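Local coordinates for protein PaxB (Photorhabdus luminescens, PDB 6EK4) that probably serves as one component of a two-component alpha-helical pore-forming toxin that acts on the membranes of target cells, at residues A[28-31]-A[32-36]; A[48-51]-A[52-56]; A[136-139]-A[140-144]. All coordinates share one frame; numbering follows the deposited sequence.

Contact 1: A[28-31]-A[32-36]; sequences NIWR and LSHQQ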
loop_
_atom_site.group_PDB
_atom_site.type_symbol
_atom_site.label_atom_id
_atom_site.label_comp_id
_atom_site.label_asym_id
_atom_site.label_seq_id
_atom_site.Cartn_x
_atom_site.Cartn_y
_atom_site.Cartn_z
ATOM N N ASN A 28 4.718 7.620 -2.976
ATOM C CA ASN A 28 4.161 6.499 -2.215
ATOM C C ASN A 28 4.472 5.140 -2.837
ATOM O O ASN A 28 4.642 4.154 -2.119
ATOM C CB ASN A 28 2.642 6.653 -2.057
ATOM C CG ASN A 28 2.256 7.843 -1.197
ATOM O OD1 ASN A 28 3.041 8.318 -0.374
ATOM N ND2 ASN A 28 1.035 8.330 -1.383
ATOM N N ILE A 29 4.533 5.088 -4.167
ATOM C CA ILE A 29 4.879 3.853 -4.871
ATOM C C ILE A 29 6.331 3.466 -4.588
ATOM O O ILE A 29 6.629 2.291 -4.375
ATOM C CB ILE A 29 4.618 3.967 -6.392
ATOM C CG1 ILE A 29 3.109 3.938 -6.664
ATOM C CG2 ILE A 29 5.286 2.829 -7.151
ATOM C CD1 ILE A 29 2.713 4.409 -8.048
ATOM N N TRP A 30 7.225 4.454 -4.577
ATOM C CA TRP A 30 8.630 4.220 -4.237
ATOM C C TRP A 30 8.769 3.651 -2.827
ATOM O O TRP A 30 9.454 2.650 -2.618
ATOM C CB TRP A 30 9.434 5.518 -4.349
ATOM C CG TRP A 30 10.891 5.345 -4.034
ATOM C CD1 TRP A 30 11.495 5.500 -2.817
ATOM C CD2 TRP A 30 11.925 4.975 -4.950
ATOM N NE1 TRP A 30 12.842 5.250 -2.922
ATOM C CE2 TRP A 30 13.132 4.928 -4.221
ATOM C CE3 TRP A 30 11.950 4.679 -6.318
ATOM C CZ2 TRP A 30 14.352 4.596 -4.816
ATOM C CZ3 TRP A 30 13.162 4.351 -6.909
ATOM C CH2 TRP A 30 14.346 4.313 -6.157
ATOM N N ARG A 31 8.118 4.302 -1.868
ATOM C CA ARG A 31 8.166 3.884 -0.468
ATOM C C ARG A 31 7.613 2.471 -0.284
ATOM O O ARG A 31 8.222 1.647 0.401
ATOM C CB ARG A 31 7.380 4.872 0.402
ATOM C CG ARG A 31 7.441 4.591 1.897
ATOM C CD ARG A 31 6.770 5.693 2.707
ATOM N NE ARG A 31 5.452 6.053 2.180
ATOM C CZ ARG A 31 4.341 5.326 2.316
ATOM N NH1 ARG A 31 4.352 4.164 2.967
ATOM N NH2 ARG A 31 3.203 5.765 1.788
ATOM N N LEU A 32 6.466 2.201 -0.900
ATOM C CA LEU A 32 5.813 0.896 -0.791
ATOM C C LEU A 32 6.574 -0.210 -1.516
ATOM O O LEU A 32 6.636 -1.335 -1.030
ATOM C CB LEU A 32 4.377 0.967 -1.320
ATOM C CG LEU A 32 3.395 1.756 -0.448
ATOM C CD1 LEU A 32 2.148 2.120 -1.237
ATOM C CD2 LEU A 32 3.027 0.982 0.809
ATOM N N SER A 33 7.158 0.108 -2.669
ATOM C CA SER A 33 7.875 -0.889 -3.469
ATOM C C SER A 33 9.169 -1.380 -2.816
ATOM O O SER A 33 9.701 -2.415 -3.216
ATOM C CB SER A 33 8.192 -0.336 -4.862
ATOM O OG SER A 33 9.040 0.796 -4.779
ATOM N N HIS A 34 9.673 -0.645 -1.826
ATOM C CA HIS A 34 10.920 -1.004 -1.143
ATOM C C HIS A 34 10.721 -1.637 0.239
ATOM O O HIS A 34 11.582 -2.388 0.699
ATOM C CB HIS A 34 11.832 0.221 -1.043
ATOM C CG HIS A 34 12.431 0.627 -2.352
ATOM N ND1 HIS A 34 11.791 1.468 -3.236
ATOM C CD2 HIS A 34 13.605 0.291 -2.938
ATOM C CE1 HIS A 34 12.547 1.640 -4.304
ATOM N NE2 HIS A 34 13.653 0.937 -4.150
ATOM N N GLN A 35 9.603 -1.335 0.899
ATOM C CA GLN A 35 9.298 -1.919 2.212
ATOM C C GLN A 35 8.462 -3.197 2.100
ATOM O O GLN A 35 8.520 -4.055 2.983
ATOM C CB GLN A 35 8.596 -0.896 3.115
ATOM C CG GLN A 35 7.131 -0.635 2.787
ATOM C CD GLN A 35 6.541 0.506 3.601
ATOM O OE1 GLN A 35 7.257 1.404 4.049
ATOM N NE2 GLN A 35 5.225 0.478 3.790
ATOM N N GLN A 36 7.683 -3.309 1.024
ATOM C CA GLN A 36 6.873 -4.501 0.747
ATOM C C GLN A 36 7.728 -5.771 0.730
ATOM O O GLN A 36 8.756 -5.828 0.048
ATOM C CB GLN A 36 6.125 -4.330 -0.585
ATOM C CG GLN A 36 5.557 -5.602 -1.213
ATOM C CD GLN A 36 6.443 -6.186 -2.307
ATOM O OE1 GLN A 36 7.241 -5.481 -2.926
ATOM N NE2 GLN A 36 6.288 -7.480 -2.561
#
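W30 and H34, one turn apart near the end of helix 19-35, meet ring to ring and through a bond from the imidazole to the tryptophan carbonyl. The aromatic contact brings the imidazole over one face of the indole: H34 CE1 stands above the centre of the ring system, 3.3 Å from W30 CE2. The six-membered ring of W30 and the imidazole are inclined at 42°, an oblique pairing. A polar bond fixes the imidazole: H34 ND1 donates to W30 O at 2.7 Å, nearly straight at 172°, with the carbonyl oxygen lying in the imidazole plane. H34 makes the approach, its CG opposite its own carbonyl carbon (chi1 -72°), which folds the ring back toward the preceding turn; W30 merely holds the indole outward beneath it. S33, a buried residue, sets OG 2.9 Å from both I29 O and W30 O, either of which could take its one proton. On another side of the helix R31 and Q35 run alongside each other, and R31 CG comes 3.8 Å from Q35 OE1. The guanidinium sends NH2 back to N28 OD1 in a weak bond at 3.3 Å; N28 OD1 is also held by Q24. Backbone bonds complete the turn: L32 N to N28 O is sound, whereas Q35 N to R31 O is weak. Q36 then leaves helical geometry, making this the closing turn of a bundle helix, with I29 and S33 turned to helix 42-73 and L32 to helix 247-321.

Contact 2: A[48-51]-A[52-56]; sequences LRIS and LYSRD. With NA (sodium ion), chain E.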
loop_
_atom_site.group_PDB
_atom_site.type_symbol
_atom_site.label_atom_id
_atom_site.label_comp_id
_atom_site.label_asym_id
_atom_site.label_seq_id
_atom_site.Cartn_x
_atom_site.Cartn_y
_atom_site.Cartn_z
ATOM N N LEU A 48 9.218 -2.689 -8.598
ATOM C CA LEU A 48 10.357 -1.799 -8.828
ATOM C C LEU A 48 10.323 -1.190 -10.233
ATOM O O LEU A 48 10.777 -0.064 -10.427
ATOM C CB LEU A 48 11.684 -2.533 -8.597
ATOM C CG LEU A 48 11.984 -2.938 -7.150
ATOM C CD1 LEU A 48 13.176 -3.883 -7.094
ATOM C CD2 LEU A 48 12.224 -1.721 -6.268
ATOM N N ARG A 49 9.788 -1.930 -11.205
ATOM C CA ARG A 49 9.589 -1.396 -12.554
ATOM C C ARG A 49 8.554 -0.275 -12.549
ATOM O O ARG A 49 8.723 0.734 -13.234
ATOM C CB ARG A 49 9.130 -2.488 -13.523
ATOM C CG ARG A 49 10.172 -3.545 -13.847
ATOM C CD ARG A 49 9.572 -4.620 -14.739
ATOM N NE ARG A 49 10.406 -5.816 -14.827
ATOM C CZ ARG A 49 10.012 -6.976 -15.351
ATOM N NH1 ARG A 49 8.785 -7.118 -15.845
ATOM N NH2 ARG A 49 10.849 -8.007 -15.379
ATOM N N ILE A 50 7.485 -0.463 -11.778
ATOM C CA ILE A 50 6.409 0.525 -11.691
ATOM C C ILE A 50 6.904 1.811 -11.028
ATOM O O ILE A 50 6.597 2.904 -11.499
ATOM C CB ILE A 50 5.174 -0.032 -10.938
ATOM C CG1 ILE A 50 4.524 -1.159 -11.749
ATOM C CG2 ILE A 50 4.146 1.065 -10.688
ATOM C CD1 ILE A 50 3.587 -2.037 -10.946
ATOM N N SER A 51 7.676 1.679 -9.950
ATOM C CA SER A 51 8.231 2.848 -9.259
ATOM C C SER A 51 9.235 3.602 -10.134
ATOM O O SER A 51 9.284 4.831 -10.105
ATOM C CB SER A 51 8.893 2.444 -7.938
ATOM O OG SER A 51 10.142 1.813 -8.159
ATOM N N LEU A 52 10.023 2.857 -10.908
ATOM C CA LEU A 52 11.040 3.444 -11.782
ATOM C C LEU A 52 10.401 4.228 -12.931
ATOM O O LEU A 52 10.798 5.360 -13.215
ATOM C CB LEU A 52 11.962 2.353 -12.336
ATOM C CG LEU A 52 13.352 2.804 -12.796
ATOM C CD1 LEU A 52 14.264 3.042 -11.599
ATOM C CD2 LEU A 52 13.968 1.778 -13.736
ATOM N N TYR A 53 9.414 3.619 -13.586
ATOM C CA TYR A 53 8.664 4.288 -14.651
ATOM C C TYR A 53 7.747 5.389 -14.104
ATOM O O TYR A 53 7.492 6.379 -14.790
ATOM C CB TYR A 53 7.835 3.279 -15.459
ATOM C CG TYR A 53 8.637 2.362 -16.369
ATOM C CD1 TYR A 53 9.599 2.871 -17.241
ATOM C CD2 TYR A 53 8.403 0.989 -16.385
ATOM C CE1 TYR A 53 10.319 2.036 -18.081
ATOM C CE2 TYR A 53 9.118 0.147 -17.222
ATOM C CZ TYR A 53 10.074 0.674 -18.067
ATOM O OH TYR A 53 10.785 -0.161 -18.900
ATOM N N SER A 54 7.247 5.213 -12.881
ATOM C CA SER A 54 6.449 6.252 -12.215
ATOM C C SER A 54 7.261 7.526 -12.016
ATOM O O SER A 54 6.762 8.628 -12.235
ATOM C CB SER A 54 5.933 5.765 -10.856
ATOM O OG SER A 54 4.878 4.834 -11.013
ATOM N N ARG A 55 8.512 7.361 -11.599
ATOM C CA ARG A 55 9.418 8.485 -11.405
ATOM C C ARG A 55 9.778 9.143 -12.739
ATOM O O ARG A 55 9.913 10.363 -12.810
ATOM C CB ARG A 55 10.682 8.024 -10.676
ATOM C CG ARG A 55 11.521 9.157 -10.111
ATOM C CD ARG A 55 12.488 8.652 -9.052
ATOM N NE ARG A 55 13.405 7.641 -9.577
ATOM C CZ ARG A 55 14.322 7.003 -8.851
ATOM N NH1 ARG A 55 15.110 6.101 -9.429
ATOM N NH2 ARG A 55 14.461 7.260 -7.552
ATOM N N ASP A 56 9.929 8.334 -13.787
ATOM C CA ASP A 56 10.159 8.851 -15.139
ATOM C C ASP A 56 8.970 9.670 -15.640
ATOM O O ASP A 56 9.152 10.691 -16.304
ATOM C CB ASP A 56 10.439 7.710 -16.128
ATOM C CG ASP A 56 11.840 7.137 -15.993
ATOM O OD1 ASP A 56 12.752 7.853 -15.522
ATOM O OD2 ASP A 56 12.035 5.964 -16.378
HETATM NA NA NA E . 15.233 8.746 -15.845
#
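L48 O is gripped by two donors, L52 N at 3.1 Å from the next turn and the hydroxyl of S51. Both come from the same face of the carbonyl plane, and S51 OG, 3.0 Å from L48 O, stands well above that plane instead of on a lone pair. Next along helix 42-73, R49 O takes Y53 N at 3.0 Å in a nearly straight bond of 169°. The phenol ring of Y53 lies close to the same oxygen, with CD2 3.2 Å from R49 O in an oblique approach. The R49 guanidinium forms a salt bridge with E45. I50 O is the second doubly held carbonyl: S54 N and S54 OG both donate to it, the hydroxyl at 2.6 Å, and they arrive from opposite faces of its plane. S54 achieves this by setting OG opposite its own carbonyl carbon (chi1 -74°), which folds the hydroxyl back along the helix; I50 CG2 lies 3.9 Å from S54 OG. S51 instead holds its hydroxyl between N and C (chi1 75°) and bends it back to the carbonyl three residues earlier, while S51 O receives R55 N. One residue further on, D56 OD1 binds a sodium ion at 2.7 Å. The chemistry implies that the two buried serines, S51 against I29 and S33 of helix 19-35 and S54 against L298 of helix 247-321, satisfy their hydroxyls on the backbone of their own helix, which probably lets these polar groups be accommodated where the helices pack.

Contact 3: A[136-139]-A[140-144]; sequences RIAD and VSNVV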
loop_
_atom_site.group_PDB
_atom_site.type_symbol
_atom_site.label_atom_id
_atom_site.label_comp_id
_atom_site.label_asym_id
_atom_site.label_seq_id
_atom_site.Cartn_x
_atom_site.Cartn_y
_atom_site.Cartn_z
ATOM N N ARG A 136 4.973 7.359 -21.303
ATOM C CA ARG A 136 5.186 7.167 -19.870
ATOM C C ARG A 136 4.005 6.434 -19.241
ATOM O O ARG A 136 4.194 5.517 -18.440
ATOM C CB ARG A 136 5.397 8.512 -19.168
ATOM C CG ARG A 136 6.652 9.252 -19.603
ATOM C CD ARG A 136 7.909 8.640 -19.009
ATOM N NE ARG A 136 9.095 8.954 -19.804
ATOM C CZ ARG A 136 9.472 8.304 -20.906
ATOM N NH1 ARG A 136 8.762 7.281 -21.379
ATOM N NH2 ARG A 136 10.572 8.685 -21.546
ATOM N N ILE A 137 2.794 6.851 -19.608
ATOM C CA ILE A 137 1.561 6.204 -19.145
ATOM C C ILE A 137 1.535 4.726 -19.545
ATOM O O ILE A 137 1.119 3.873 -18.761
ATOM C CB ILE A 137 0.307 6.930 -19.693
ATOM C CG1 ILE A 137 0.129 8.278 -18.985
ATOM C CG2 ILE A 137 -0.952 6.086 -19.514
ATOM C CD1 ILE A 137 -0.770 9.251 -19.720
ATOM N N ALA A 138 1.979 4.432 -20.763
ATOM C CA ALA A 138 2.029 3.058 -21.254
ATOM C C ALA A 138 2.996 2.208 -20.431
ATOM O O ALA A 138 2.677 1.074 -20.073
ATOM C CB ALA A 138 2.424 3.033 -22.723
ATOM N N ASP A 139 4.168 2.766 -20.129
ATOM C CA ASP A 139 5.209 2.042 -19.393
ATOM C C ASP A 139 4.774 1.634 -17.983
ATOM O O ASP A 139 5.014 0.499 -17.565
ATOM C CB ASP A 139 6.497 2.877 -19.314
ATOM C CG ASP A 139 7.275 2.901 -20.626
ATOM O OD1 ASP A 139 7.135 1.960 -21.439
ATOM O OD2 ASP A 139 8.046 3.865 -20.833
ATOM N N VAL A 140 4.137 2.553 -17.258
ATOM C CA VAL A 140 3.703 2.277 -15.882
ATOM C C VAL A 140 2.494 1.339 -15.828
ATOM O O VAL A 140 2.419 0.473 -14.958
ATOM C CB VAL A 140 3.389 3.567 -15.076
ATOM C CG1 VAL A 140 4.595 4.496 -15.050
ATOM C CG2 VAL A 140 2.161 4.288 -15.617
ATOM N N SER A 141 1.560 1.509 -16.762
ATOM C CA SER A 141 0.303 0.754 -16.752
ATOM C C SER A 141 0.436 -0.681 -17.268
ATOM O O SER A 141 -0.324 -1.556 -16.852
ATOM C CB SER A 141 -0.763 1.491 -17.565
ATOM O OG SER A 141 -0.385 1.599 -18.924
ATOM N N ASN A 142 1.394 -0.924 -18.163
ATOM C CA ASN A 142 1.558 -2.248 -18.780
ATOM C C ASN A 142 2.192 -3.311 -17.876
ATOM O O ASN A 142 2.197 -4.492 -18.227
ATOM C CB ASN A 142 2.352 -2.144 -20.093
ATOM C CG ASN A 142 1.527 -1.579 -21.239
ATOM O OD1 ASN A 142 0.295 -1.547 -21.186
ATOM N ND2 ASN A 142 2.208 -1.136 -22.291
ATOM N N VAL A 143 2.724 -2.903 -16.726
ATOM C CA VAL A 143 3.250 -3.858 -15.750
ATOM C C VAL A 143 2.074 -4.490 -15.009
ATOM O O VAL A 143 1.325 -3.792 -14.326
ATOM C CB VAL A 143 4.203 -3.188 -14.736
ATOM C CG1 VAL A 143 4.745 -4.219 -13.753
ATOM C CG2 VAL A 143 5.346 -2.484 -15.458
ATOM N N VAL A 144 1.916 -5.804 -15.146
ATOM C CA VAL A 144 0.783 -6.518 -14.553
ATOM C C VAL A 144 1.179 -7.094 -13.195
ATOM O O VAL A 144 2.104 -7.898 -13.108
ATOM C CB VAL A 144 0.292 -7.660 -15.469
ATOM C CG1 VAL A 144 -1.017 -8.240 -14.947
ATOM C CG2 VAL A 144 0.121 -7.162 -16.899
#
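V140 N to R136 O (3.2 Å), S141 N to I137 O and N142 N to A138 O carry the helical i to i+4 bonding through N142, after which V143 and V144 take extended backbone angles. S141 strengthens this turn with its side chain. Its OG, placed between N and C (chi1 63°), donates to I137 O at 2.7 Å and reaches it from the face opposite to S141 N, so this carbonyl has two donors from one residue. V140 packs on carbonyls of the preceding turn: CG2 sits 3.3 Å from I137 O, and both methyls lie near R136 O. N142 lays its side-chain amide beside A138 O, with ND2 3.2 Å from that oxygen but badly angled for a hydrogen bond; the backbone N of N142 is what bonds there. On another side of the helix the R136 guanidinium curls toward D139, and NH1 forms a salt bridge with D139 OD2 at 3.5 Å. The D139 side chain also lies about 3 Å from a sodium ion, whose positive charge would probably help offset that of the carboxylate. Where the chain leaves the helix, V143 CG2 stays 3.7 Å from D139 O. Neighbouring helices enclose this end of helix 101-141: R295 of helix 247-321 bonds V140 O and V143 O through NH1, I137 rests on L299 and A302 of the same long helix, and helix 42-73 covers D139 and V140 with Y53 and V143 with I50, while its K46 holds V144 O.

Contact 2 links the other two: its centre lies 11 Å from that of contact 1 and 9 Å from that of contact 3, whereas contacts 1 and 3 are 17 Å apart between centres and do not touch. Toward 28-36, the small side chains meet closely, with S33 OG 3.6 Å from S51 CB, and R55 NH2 lies 3.3 Å from W30 CZ3. Toward 136-144, V140 CG1 presses on the backbone of helix 42-73, 3.4 Å from Y53 C. Two sodium ions flank contacts 2 and 3: D56 binds one, the D139 side chain lies near a different one, and the Y53 side chain is about 5 Å from an ion not held by D56.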